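Local coordinates for protein carbohydrate kinase, FGGY (Novosphingobium aromaticivorans, PDB 3H6E) that is probably an FGGY-family kinase that phosphorylates a carbohydrate with ATP, at residues A[251-256]-A[385-390]; A[389-394]-A[412-417]; A[265-270]-A[292-297]; A[244-249]-A[441-446]; A[237-242]-A[430-435]. All coordinates share one frame; numbering follows the deposited sequence.

Contacts 1, 2, 3 and 4 all reach one mixed sheet, whose strands run 282-286, 292-298, 261-266, 252-256, 390-394, 415-419, 443-445. Contact 3 lies toward the 282-286 end, contact 1 at the centre, contact 2 next to it (centres about 7 Å apart, G389 and R390 shared), and contact 4 toward the other end, its centre about 18 Å from that of contact 3. Contact 5 joins helix 233-241 to helix 430-433; its centre is about 17 Å from that of contact 1. Contact 3 closes before contact 2 opens, while contacts 4 and 5 alternate along the sequence. Contacts 1 to 4 build one sheet; contact 5 lies toward the other, consistent with a two-lobed actin-like ATPase fold.

Contact 1: A[251-256]-A[385-390]; sequences EATVLS and IGSTGR
Near-identical first torsions turn the hydroxyls of T253 (chi1 -69°) and S387 (chi1 -77°) toward each other. In each residue the oxygen lies beside the backbone N and opposite the carbonyl carbon, and T253 OG1 comes to 2.7 Å from S387 OG in a hydrogen bond that either hydroxyl could donate. The main chain of T253 is fixed independently: T253 N gives its hydrogen to R390 O at 2.8 Å, with an N-H...O angle of 157°. That carbonyl also meets the CA-H of the preceding residue, A252 CA lying 3.4 Å from R390 O.

E251 bends at chi2, which swings its carboxylate across to the loop. There T388 OG1 stands 2.9 Å from E251 OE1 in a hydrogen bond that is not settled, since another acceptor competes for the proton. The second oxygen, OE2, forms a salt bridge with R265 NE, a stronger tie that holds the carboxylate in place. Water 1 fills the angle between the three groups: it lies 2.8 Å from T253 OG1, accepts from T388 N at 3.1 Å, and bonds weakly to E251 OE1. R390 runs its aliphatic stem past the E251 carbonyl, R390 CD being 3.7 Å from E251 O.

The loop comes off helix 363-384 through a Schellman motif, in which G386 has positive phi, and then enters strand 390-394 beside strand 252-256. This placing of a helix-to-strand loop against the first, central strand matches the ribonuclease H-like fold of the actin-like ATPases.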
# COMPACT_ATOMS: atom_id res chain seq x y z
N GLU A 251 -1.34 15.72 11.82
CA GLU A 251 -0.30 14.72 11.96
C GLU A 251 -0.99 13.40 12.28
O GLU A 251 -1.66 13.28 13.30
CB GLU A 251 0.66 15.11 13.08
CG GLU A 251 2.11 14.77 12.78
CD GLU A 251 2.43 13.34 13.05
OE1 GLU A 251 2.05 12.87 14.15
OE2 GLU A 251 3.03 12.67 12.19
N ALA A 252 -0.84 12.43 11.39
CA ALA A 252 -1.56 11.17 11.54
C ALA A 252 -0.82 10.03 10.88
O ALA A 252 -0.01 10.24 9.98
CB ALA A 252 -2.96 11.28 10.97
N THR A 253 -1.10 8.81 11.32
CA THR A 253 -0.51 7.62 10.75
C THR A 253 -1.60 6.59 10.46
O THR A 253 -2.43 6.30 11.33
CB THR A 253 0.51 6.98 11.70
OG1 THR A 253 1.66 7.83 11.82
CG2 THR A 253 0.94 5.61 11.20
N VAL A 254 -1.61 6.05 9.25
CA VAL A 254 -2.51 4.95 8.94
C VAL A 254 -1.77 3.62 9.05
O VAL A 254 -0.71 3.44 8.44
CB VAL A 254 -3.14 5.08 7.54
CG1 VAL A 254 -4.02 3.88 7.24
CG2 VAL A 254 -3.94 6.37 7.42
N LEU A 255 -2.31 2.71 9.84
CA LEU A 255 -1.70 1.41 10.02
C LEU A 255 -2.57 0.35 9.37
O LEU A 255 -3.61 -0.03 9.92
CB LEU A 255 -1.52 1.08 11.50
CG LEU A 255 -0.93 -0.31 11.77
CD1 LEU A 255 0.57 -0.29 11.59
CD2 LEU A 255 -1.30 -0.80 13.15
N SER A 256 -2.16 -0.13 8.20
CA SER A 256 -2.91 -1.18 7.52
C SER A 256 -2.45 -2.56 8.00
O SER A 256 -1.28 -2.77 8.31
CB SER A 256 -2.79 -1.05 6.01
OG SER A 256 -1.47 -1.24 5.57
N ILE A 385 9.38 5.45 13.07
CA ILE A 385 9.09 6.50 12.09
C ILE A 385 8.52 7.76 12.72
O ILE A 385 8.16 8.71 12.02
CB ILE A 385 8.13 5.99 10.98
CG1 ILE A 385 6.84 5.45 11.60
CG2 ILE A 385 8.80 4.92 10.14
CD1 ILE A 385 5.81 4.99 10.58
N GLY A 386 8.42 7.78 14.05
CA GLY A 386 7.95 8.95 14.77
C GLY A 386 6.45 9.16 14.72
O GLY A 386 5.98 10.29 14.84
N SER A 387 5.69 8.08 14.56
CA SER A 387 4.23 8.15 14.56
C SER A 387 3.71 8.64 15.90
O SER A 387 4.07 8.11 16.95
CB SER A 387 3.61 6.78 14.24
OG SER A 387 3.69 6.47 12.86
N THR A 388 2.85 9.66 15.86
CA THR A 388 2.23 10.20 17.06
C THR A 388 0.85 10.77 16.75
O THR A 388 0.47 10.90 15.58
CB THR A 388 3.07 11.32 17.68
OG1 THR A 388 3.31 12.34 16.70
CG2 THR A 388 4.40 10.79 18.19
N GLY A 389 0.12 11.11 17.80
CA GLY A 389 -1.10 11.88 17.67
C GLY A 389 -2.34 11.10 17.29
O GLY A 389 -3.24 10.91 18.11
N ARG A 390 -2.40 10.65 16.04
CA ARG A 390 -3.56 9.95 15.53
C ARG A 390 -3.15 8.72 14.75
O ARG A 390 -2.33 8.81 13.83
CB ARG A 390 -4.39 10.88 14.65
CG ARG A 390 -4.73 12.20 15.30
CD ARG A 390 -5.19 13.22 14.29
NE ARG A 390 -4.83 14.57 14.71
CZ ARG A 390 -5.65 15.42 15.31
NH1 ARG A 390 -6.91 15.07 15.56
NH2 ARG A 390 -5.22 16.63 15.65
O HOH W 1 1.69 10.35 13.10

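Contact 2: A[389-394]-A[412-417]; sequences GRILVE and PDCAVY
Y417 and R390 lie on the same face of the sheet, with the CB of R390 at the edge of the tyrosine ring: R390 CB is near the ring plane and 4.3 Å from Y417 CE2. Farther along this face L392 presents a methyl to the stem of the tyrosine, CD1 of L392 being 4.2 Å from CB of Y417. L443 and F244 pack on the same side.

On the other face the contacts between the segments are apolar. C414 has SG anti to its own N (chi1 178°), which carries the sulfur across to I391, where I391 CG1 is 3.8 Å from C414 SG. V393 and V416 meet at a slant, with V393 CG2 4.0 Å from V416 CG1. F403 and V404 of helix 401-410 lie against these two valines, so the helix covers this side of the pair.

Backbone bonds set the register. G389 O accepts from A415 N, and I391 N donates to A415 O at 3.1 Å. I391 O then receives Y417 N at 2.6 Å, and V393 N donates to Y417 O at 3.0 Å. The donors thus alternate between the two segments. R390 pairs with A415, I391 with V416 and L392 with Y417, each pair sending both side chains to one face. The strand axes come within 4.6 Å at 19° from parallel.

Such parallel pairing, with helix 401-410 carrying the chain from one strand to the next, defines a beta-alpha-beta unit, and here it supplies two of the three parallel strands of the ribonuclease H-like sheet.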
# COMPACT_ATOMS: atom_id res chain seq x y z
N GLY A 389 0.12 11.11 17.80
CA GLY A 389 -1.10 11.88 17.67
C GLY A 389 -2.34 11.10 17.29
O GLY A 389 -3.24 10.91 18.11
N ARG A 390 -2.40 10.65 16.04
CA ARG A 390 -3.56 9.95 15.53
C ARG A 390 -3.15 8.72 14.75
O ARG A 390 -2.33 8.81 13.83
CB ARG A 390 -4.39 10.88 14.65
CG ARG A 390 -4.73 12.20 15.30
CD ARG A 390 -5.19 13.22 14.29
NE ARG A 390 -4.83 14.57 14.71
CZ ARG A 390 -5.65 15.42 15.31
NH1 ARG A 390 -6.91 15.07 15.56
NH2 ARG A 390 -5.22 16.63 15.65
N ILE A 391 -3.70 7.57 15.11
CA ILE A 391 -3.45 6.34 14.38
C ILE A 391 -4.76 5.70 13.94
O ILE A 391 -5.64 5.44 14.76
CB ILE A 391 -2.64 5.33 15.20
CG1 ILE A 391 -1.32 5.96 15.66
CG2 ILE A 391 -2.37 4.08 14.39
CD1 ILE A 391 -0.35 4.98 16.25
N LEU A 392 -4.88 5.45 12.64
CA LEU A 392 -6.06 4.80 12.10
C LEU A 392 -5.72 3.38 11.69
O LEU A 392 -4.92 3.16 10.78
CB LEU A 392 -6.59 5.59 10.90
CG LEU A 392 -7.64 4.90 10.02
CD1 LEU A 392 -8.80 4.37 10.85
CD2 LEU A 392 -8.11 5.87 8.94
N VAL A 393 -6.31 2.40 12.38
CA VAL A 393 -6.12 1.00 12.04
C VAL A 393 -7.12 0.59 10.97
O VAL A 393 -8.31 0.89 11.07
CB VAL A 393 -6.27 0.08 13.27
CG1 VAL A 393 -5.90 -1.35 12.92
CG2 VAL A 393 -5.41 0.58 14.41
N GLU A 394 -6.63 -0.09 9.93
CA GLU A 394 -7.49 -0.62 8.87
C GLU A 394 -7.12 -2.07 8.59
O GLU A 394 -6.21 -2.61 9.21
CB GLU A 394 -7.37 0.23 7.61
CG GLU A 394 -7.64 1.70 7.83
CD GLU A 394 -7.75 2.47 6.53
OE1 GLU A 394 -7.26 1.96 5.50
OE2 GLU A 394 -8.32 3.58 6.54
N PRO A 412 -1.24 5.90 25.25
CA PRO A 412 -2.32 6.40 26.12
C PRO A 412 -2.86 7.78 25.72
O PRO A 412 -4.08 7.99 25.74
CB PRO A 412 -1.64 6.47 27.49
CG PRO A 412 -0.18 6.63 27.15
CD PRO A 412 0.00 5.71 26.00
N ASP A 413 -1.97 8.71 25.37
CA ASP A 413 -2.38 10.06 25.00
C ASP A 413 -2.63 10.15 23.50
O ASP A 413 -3.13 11.15 23.00
CB ASP A 413 -1.32 11.08 25.40
CG ASP A 413 -0.94 10.98 26.86
OD1 ASP A 413 -1.84 10.86 27.71
OD2 ASP A 413 0.27 11.02 27.16
N CYS A 414 -2.26 9.09 22.79
CA CYS A 414 -2.51 9.02 21.36
C CYS A 414 -3.95 8.59 21.13
O CYS A 414 -4.54 7.88 21.94
CB CYS A 414 -1.54 8.02 20.71
SG CYS A 414 -1.78 7.77 18.94
N ALA A 415 -4.53 9.04 20.02
CA ALA A 415 -5.89 8.66 19.67
C ALA A 415 -5.90 7.58 18.59
O ALA A 415 -5.77 7.87 17.40
CB ALA A 415 -6.69 9.88 19.22
N VAL A 416 -6.04 6.33 19.01
CA VAL A 416 -6.16 5.21 18.08
C VAL A 416 -7.59 5.09 17.57
O VAL A 416 -8.55 5.18 18.34
CB VAL A 416 -5.75 3.88 18.75
CG1 VAL A 416 -5.93 2.72 17.80
CG2 VAL A 416 -4.31 3.97 19.24
N TYR A 417 -7.74 4.90 16.26
CA TYR A 417 -9.07 4.87 15.65
C TYR A 417 -9.35 3.58 14.87
O TYR A 417 -8.43 2.86 14.48
CB TYR A 417 -9.24 6.06 14.70
CG TYR A 417 -9.31 7.41 15.39
CD1 TYR A 417 -10.41 7.76 16.16
CD2 TYR A 417 -8.29 8.34 15.24
CE1 TYR A 417 -10.49 8.99 16.78
CE2 TYR A 417 -8.35 9.58 15.85
CZ TYR A 417 -9.46 9.90 16.63
OH TYR A 417 -9.54 11.12 17.25

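Contact 3: A[265-270]-A[292-297]; sequences RLPATP and PVPSAR
P267 and P294 make the closest apolar contact between the segments, their pyrrolidine rings meeting with P267 CG 3.5 Å from P294 CD. Beside them R265 N donates to P294 O at 2.9 Å in a nearly straight bond (N-H...O angle 176°). The return bond is impossible, because P294 has no N-H. Its CD instead faces the carbonyl that a donor would have served, 3.6 Å from R265 O. V293 approaches the same oxygen: CG1, anti to the backbone N (chi1 173°), comes to 3.4 Å from R265 O. The other branch is turned toward L266, where L266 CD2 and V293 CG2 are 4.4 Å apart. At the far end of the pair, P267 CD lies 3.7 Å from P292 O.

A second shell fixes these groups. S295 turns its hydroxyl back along its own strand, OG donating to V293 O at 2.8 Å, which ties down the chain on both sides of P294. R265 is extended from CG to NE and leads its guanidinium away from strand 292-298. NE makes a salt bridge with E251 and NH1 bonds the carbonyl of I385, so the buried charge is paired. P267 O is held by R291.

Farther in, the backbone of A296 bonds that of A263, showing that the pairing continues where proline no longer interrupts it. Strand 292-298 runs antiparallel to strand 261-266, which in turn borders strand 252-256. This is the antiparallel part of the sheet, in which 292-298 is inserted between 261-266 and 282-286, within the ribonuclease H-like fold of the actin-like ATPases.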
# COMPACT_ATOMS: atom_id res chain seq x y z
N ARG A 265 3.03 6.96 7.83
CA ARG A 265 2.82 8.21 8.55
C ARG A 265 2.69 9.41 7.63
O ARG A 265 3.39 9.52 6.62
CB ARG A 265 3.96 8.45 9.54
CG ARG A 265 3.98 9.84 10.13
CD ARG A 265 5.19 10.06 11.01
NE ARG A 265 5.24 11.44 11.48
CZ ARG A 265 6.28 11.99 12.11
NH1 ARG A 265 7.37 11.27 12.35
NH2 ARG A 265 6.22 13.25 12.49
N LEU A 266 1.78 10.31 7.98
CA LEU A 266 1.61 11.57 7.25
C LEU A 266 2.10 12.70 8.14
O LEU A 266 1.31 13.31 8.86
CB LEU A 266 0.14 11.78 6.90
CG LEU A 266 -0.54 10.59 6.21
CD1 LEU A 266 -2.06 10.71 6.22
CD2 LEU A 266 -0.01 10.44 4.79
N PRO A 267 3.41 12.99 8.09
CA PRO A 267 4.01 13.96 9.00
C PRO A 267 3.44 15.37 8.82
O PRO A 267 3.16 15.79 7.70
CB PRO A 267 5.50 13.93 8.62
CG PRO A 267 5.69 12.64 7.87
CD PRO A 267 4.39 12.42 7.15
N ALA A 268 3.27 16.09 9.92
CA ALA A 268 2.83 17.48 9.88
C ALA A 268 4.05 18.38 9.89
O ALA A 268 3.97 19.57 9.59
CB ALA A 268 1.92 17.78 11.06
N THR A 269 5.19 17.79 10.25
CA THR A 269 6.47 18.49 10.22
C THR A 269 7.43 17.79 9.25
O THR A 269 7.21 16.63 8.89
CB THR A 269 7.11 18.54 11.61
OG1 THR A 269 7.26 17.20 12.12
CG2 THR A 269 6.25 19.35 12.57
N PRO A 270 8.48 18.49 8.83
CA PRO A 270 9.51 17.84 8.00
C PRO A 270 10.25 16.80 8.83
O PRO A 270 10.60 17.07 9.97
CB PRO A 270 10.45 18.99 7.65
CG PRO A 270 9.65 20.24 7.86
CD PRO A 270 8.74 19.93 9.00
N PRO A 292 7.26 13.23 1.60
CA PRO A 292 7.67 11.91 2.09
C PRO A 292 6.68 11.29 3.08
O PRO A 292 6.13 11.96 3.95
CB PRO A 292 9.01 12.21 2.79
CG PRO A 292 9.53 13.41 2.09
CD PRO A 292 8.32 14.24 1.75
N VAL A 293 6.46 9.99 2.91
CA VAL A 293 5.57 9.22 3.76
C VAL A 293 6.37 8.13 4.45
O VAL A 293 6.48 7.01 3.94
CB VAL A 293 4.45 8.57 2.94
CG1 VAL A 293 3.62 7.61 3.80
CG2 VAL A 293 3.58 9.63 2.29
N PRO A 294 6.94 8.45 5.62
CA PRO A 294 7.74 7.48 6.37
C PRO A 294 6.94 6.22 6.67
O PRO A 294 5.79 6.31 7.09
CB PRO A 294 8.07 8.23 7.67
CG PRO A 294 8.01 9.67 7.29
CD PRO A 294 6.92 9.77 6.26
N SER A 295 7.55 5.06 6.44
CA SER A 295 6.85 3.79 6.56
C SER A 295 7.67 2.74 7.30
O SER A 295 8.89 2.72 7.22
CB SER A 295 6.47 3.26 5.18
OG SER A 295 5.91 4.30 4.39
N ALA A 296 6.97 1.86 8.02
CA ALA A 296 7.60 0.73 8.68
C ALA A 296 6.64 -0.45 8.64
O ALA A 296 5.48 -0.31 9.00
CB ALA A 296 7.96 1.07 10.11
N ARG A 297 7.12 -1.60 8.19
CA ARG A 297 6.28 -2.80 8.19
C ARG A 297 6.87 -3.99 8.93
O ARG A 297 8.04 -4.01 9.32
CB ARG A 297 5.87 -3.21 6.77
CG ARG A 297 6.61 -2.54 5.62
CD ARG A 297 8.05 -2.98 5.51
NE ARG A 297 8.25 -4.25 4.81
CZ ARG A 297 8.24 -4.40 3.48
NH1 ARG A 297 8.00 -3.35 2.71
NH2 ARG A 297 8.45 -5.59 2.93

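Contact 4: A[244-249]-A[441-446]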
# COMPACT_ATOMS: atom_id res chain seq x y z
N PHE A 244 -11.64 11.53 6.65
CA PHE A 244 -12.18 11.57 8.00
C PHE A 244 -11.85 12.90 8.67
O PHE A 244 -10.76 13.45 8.48
CB PHE A 244 -11.64 10.40 8.84
CG PHE A 244 -12.10 9.05 8.38
CD1 PHE A 244 -13.45 8.71 8.43
CD2 PHE A 244 -11.20 8.12 7.91
CE1 PHE A 244 -13.88 7.47 8.01
CE2 PHE A 244 -11.62 6.87 7.49
CZ PHE A 244 -12.96 6.54 7.54
N ALA A 245 -12.79 13.41 9.46
CA ALA A 245 -12.64 14.72 10.08
C ALA A 245 -11.47 14.79 11.07
O ALA A 245 -10.89 15.85 11.26
CB ALA A 245 -13.93 15.14 10.76
N GLU A 246 -11.14 13.65 11.68
CA GLU A 246 -10.05 13.60 12.66
C GLU A 246 -8.68 13.51 12.00
O GLU A 246 -7.67 13.86 12.61
CB GLU A 246 -10.23 12.42 13.63
CG GLU A 246 -11.41 12.54 14.58
CD GLU A 246 -12.69 12.04 13.96
OE1 GLU A 246 -12.62 11.20 13.04
OE2 GLU A 246 -13.78 12.49 14.39
N ILE A 247 -8.64 13.02 10.77
CA ILE A 247 -7.38 12.83 10.08
C ILE A 247 -7.06 14.06 9.24
O ILE A 247 -6.19 14.86 9.60
CB ILE A 247 -7.43 11.59 9.17
CG1 ILE A 247 -8.02 10.40 9.94
CG2 ILE A 247 -6.04 11.26 8.65
CD1 ILE A 247 -7.30 10.09 11.23
N ALA A 248 -7.77 14.20 8.13
CA ALA A 248 -7.65 15.38 7.29
C ALA A 248 -6.20 15.78 7.07
O ALA A 248 -5.43 15.08 6.41
CB ALA A 248 -8.44 16.54 7.88
N ASP A 249 -5.83 16.92 7.64
CA ASP A 249 -4.52 17.51 7.39
C ASP A 249 -3.60 17.36 8.59
O ASP A 249 -2.44 17.77 8.55
CB ASP A 249 -4.69 18.98 7.05
CG ASP A 249 -3.91 19.39 5.83
OD1 ASP A 249 -3.34 18.49 5.17
OD2 ASP A 249 -3.88 20.60 5.52
N GLY A 441 -19.29 6.19 7.36
CA GLY A 441 -19.13 6.05 8.79
C GLY A 441 -18.30 7.17 9.39
O GLY A 441 -18.06 8.20 8.76
N GLU A 442 -17.88 6.97 10.63
CA GLU A 442 -17.04 7.92 11.33
C GLU A 442 -15.96 7.15 12.06
O GLU A 442 -16.03 5.93 12.17
CB GLU A 442 -17.86 8.74 12.33
CG GLU A 442 -18.90 9.64 11.69
CD GLU A 442 -19.82 10.27 12.72
OE1 GLU A 442 -19.98 9.69 13.81
OE2 GLU A 442 -20.39 11.35 12.42
N LEU A 443 -14.96 7.87 12.56
CA LEU A 443 -13.94 7.22 13.38
C LEU A 443 -14.40 7.15 14.83
O LEU A 443 -14.91 8.12 15.39
CB LEU A 443 -12.61 7.97 13.28
CG LEU A 443 -11.98 8.00 11.89
CD1 LEU A 443 -10.61 8.65 11.94
CD2 LEU A 443 -11.89 6.59 11.32
N VAL A 444 -14.24 5.97 15.42
CA VAL A 444 -14.54 5.76 16.83
C VAL A 444 -13.22 5.56 17.54
O VAL A 444 -12.42 4.72 17.14
CB VAL A 444 -15.40 4.50 17.03
CG1 VAL A 444 -15.86 4.39 18.49
CG2 VAL A 444 -16.60 4.49 16.08
N ARG A 445 -12.97 6.33 18.60
CA ARG A 445 -11.72 6.15 19.33
C ARG A 445 -11.73 4.85 20.12
O ARG A 445 -12.77 4.42 20.62
CB ARG A 445 -11.42 7.33 20.25
CG ARG A 445 -10.02 7.26 20.84
CD ARG A 445 -9.68 8.45 21.69
NE ARG A 445 -8.34 8.33 22.26
CZ ARG A 445 -7.81 9.19 23.13
NH1 ARG A 445 -8.52 10.24 23.54
NH2 ARG A 445 -6.59 9.00 23.58
N ILE A 446 -10.57 4.23 20.22
CA ILE A 446 -10.45 2.96 20.91
C ILE A 446 -10.06 3.16 22.37
O ILE A 446 -9.13 3.90 22.68
CB ILE A 446 -9.40 2.05 20.23
CG1 ILE A 446 -9.80 1.78 18.78
CG2 ILE A 446 -9.25 0.74 20.99
CD1 ILE A 446 -11.21 1.23 18.63
O HOH W 2 -14.90 10.60 11.34
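L443 seats one methyl squarely on the ring of F244: CD2 lies 3.6 Å from the ring centroid and only 3° off the normal, a CH-pi contact over the face. Its other methyl serves a second neighbour, L443 CD1 being 3.7 Å from I247 CD1. With CG beside the backbone N (chi1 -63°), the leucine fork straddles the two residues, crossing each at about a right angle. L392 lies against both F244 and L443, closing the packed side toward the sheet.

In contrast to this apolar packing, the side of E246 is polar and bridged by water. E246 slides past L443 in the reverse direction, bringing E246 OE1 to 3.2 Å from L443 CB, a close approach of oxygen to carbon and hence no hydrogen bond. No hydrogen bond joins the two segments directly. Water 2 makes the polar connection instead, donating to E246 OE1 at 2.9 Å and accepting from L443 N at 3.0 Å. At the rim of the phenyl group, G441 O sits near the ring plane, 4.3 Å from F244 CE1.

The loop contains a turn in which I247 N bonds F244 O, with A245 and E246 at the corners. From it F244 points toward L443, and I247 brings the CD1 end of its side chain to the same leucine. With helix-like angles at both corner residues it is a type I beta turn, packed against the short antiparallel strand that ends this side of the seven-stranded sheet.

Contact 5: A[237-242]-A[430-435]; sequences ALLAAR and LRLIDP
R431 reaches from its short, weakly bonded helix to the C-terminal part of helix 233-241, where NH1 donates to L239 O at 2.8 Å. The bond is bent (N-H...O angle 137°), and the oxygen lies somewhat out of the guanidinium plane. Bends at chi2 and chi3 fold the arginine over, and its other edge grips P435 O with two nitrogens: NH2 at 2.8 Å and NE at 3.2 Å, both close to the plane. These three bonds limit rotation of the group.

L239 contributes both backbone and side chain. Its CD2 lies 3.8 Å from R431 NH1, while the L239 and L432 side chains cross at about a right angle, L239 CD1 lying 3.7 Å from L432 CD1. Both leucines also touch L231 of strand 226-232, part of the sheet holding the chain's first strand. Helix 233-241 follows that strand directly, and its L238 and A241 pack on V254 of the other large sheet. It thus lies between the two sheets of a bilobal, actin-like kinase fold.

R242 O stands above one face of the R431 guanidinium, offset toward the rim, and R242 CB is 4.0 Å from R431 NH1. Water 3 is weakly bonded between R431 NH1 and R242 NE.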
# COMPACT_ATOMS: atom_id res chain seq x y z
N ALA A 237 -6.02 4.64 -0.25
CA ALA A 237 -6.48 4.50 1.13
C ALA A 237 -6.08 5.69 1.99
O ALA A 237 -6.78 6.04 2.94
CB ALA A 237 -5.94 3.21 1.73
N LEU A 238 -4.96 6.32 1.66
CA LEU A 238 -4.50 7.48 2.41
C LEU A 238 -5.40 8.68 2.16
O LEU A 238 -5.83 9.36 3.10
CB LEU A 238 -3.05 7.82 2.06
CG LEU A 238 -2.02 6.80 2.56
CD1 LEU A 238 -0.61 7.30 2.30
CD2 LEU A 238 -2.24 6.50 4.04
N LEU A 239 -5.70 8.93 0.88
CA LEU A 239 -6.71 9.92 0.51
C LEU A 239 -7.98 9.70 1.32
O LEU A 239 -8.49 10.63 1.94
CB LEU A 239 -7.04 9.82 -0.97
CG LEU A 239 -6.21 10.69 -1.91
CD1 LEU A 239 -6.71 10.52 -3.34
CD2 LEU A 239 -6.29 12.14 -1.48
N ALA A 240 -8.48 8.47 1.29
CA ALA A 240 -9.67 8.12 2.04
C ALA A 240 -9.54 8.50 3.51
O ALA A 240 -10.33 9.29 4.04
CB ALA A 240 -9.97 6.64 1.90
N ALA A 241 -8.53 7.94 4.17
CA ALA A 241 -8.29 8.21 5.58
C ALA A 241 -8.28 9.71 5.87
O ALA A 241 -8.81 10.16 6.89
CB ALA A 241 -6.98 7.58 6.02
N ARG A 242 -7.69 10.49 4.97
CA ARG A 242 -7.62 11.94 5.15
C ARG A 242 -8.98 12.60 4.96
O ARG A 242 -9.14 13.80 5.21
CB ARG A 242 -6.58 12.55 4.20
CG ARG A 242 -5.15 12.11 4.49
CD ARG A 242 -4.13 13.09 3.93
NE ARG A 242 -4.12 13.09 2.48
CZ ARG A 242 -3.28 12.37 1.73
NH1 ARG A 242 -2.39 11.58 2.31
NH2 ARG A 242 -3.33 12.44 0.41
N LEU A 430 -12.05 9.54 -5.29
CA LEU A 430 -13.07 10.58 -5.36
C LEU A 430 -12.57 11.89 -4.75
O LEU A 430 -12.85 12.97 -5.26
CB LEU A 430 -14.34 10.14 -4.64
CG LEU A 430 -15.40 9.40 -5.47
CD1 LEU A 430 -14.80 8.24 -6.25
CD2 LEU A 430 -16.52 8.92 -4.56
N ARG A 431 -11.81 11.77 -3.66
CA ARG A 431 -11.31 12.94 -2.95
C ARG A 431 -10.29 13.72 -3.78
O ARG A 431 -9.84 14.80 -3.39
CB ARG A 431 -10.71 12.52 -1.61
CG ARG A 431 -11.69 11.82 -0.69
CD ARG A 431 -11.41 12.14 0.77
NE ARG A 431 -11.15 13.56 0.95
CZ ARG A 431 -9.93 14.09 1.08
NH1 ARG A 431 -8.86 13.30 1.05
NH2 ARG A 431 -9.78 15.39 1.24
N LEU A 432 -9.94 13.17 -4.93
CA LEU A 432 -9.04 13.83 -5.86
C LEU A 432 -9.83 14.87 -6.66
O LEU A 432 -9.29 15.88 -7.12
CB LEU A 432 -8.41 12.79 -6.79
CG LEU A 432 -6.90 12.81 -6.98
CD1 LEU A 432 -6.19 13.34 -5.74
CD2 LEU A 432 -6.41 11.41 -7.34
N ILE A 433 -11.13 14.60 -6.82
CA ILE A 433 -12.04 15.52 -7.49
C ILE A 433 -12.64 16.48 -6.47
O ILE A 433 -12.46 17.69 -6.56
CB ILE A 433 -13.20 14.77 -8.16
CG1 ILE A 433 -12.67 13.63 -9.04
CG2 ILE A 433 -14.06 15.74 -8.96
CD1 ILE A 433 -13.76 12.72 -9.56
N ASP A 434 -13.36 15.92 -5.51
CA ASP A 434 -13.98 16.70 -4.44
C ASP A 434 -13.36 16.37 -3.08
O ASP A 434 -13.79 15.44 -2.41
CB ASP A 434 -15.49 16.44 -4.42
CG ASP A 434 -16.20 17.20 -3.30
OD1 ASP A 434 -15.53 17.99 -2.59
OD2 ASP A 434 -17.42 17.01 -3.14
N PRO A 435 -12.33 17.13 -2.69
CA PRO A 435 -11.66 16.96 -1.39
C PRO A 435 -12.62 17.08 -0.21
O PRO A 435 -12.37 16.47 0.83
CB PRO A 435 -10.64 18.10 -1.37
CG PRO A 435 -10.37 18.39 -2.80
CD PRO A 435 -11.68 18.17 -3.51
O HOH W 3 -6.31 15.51 1.59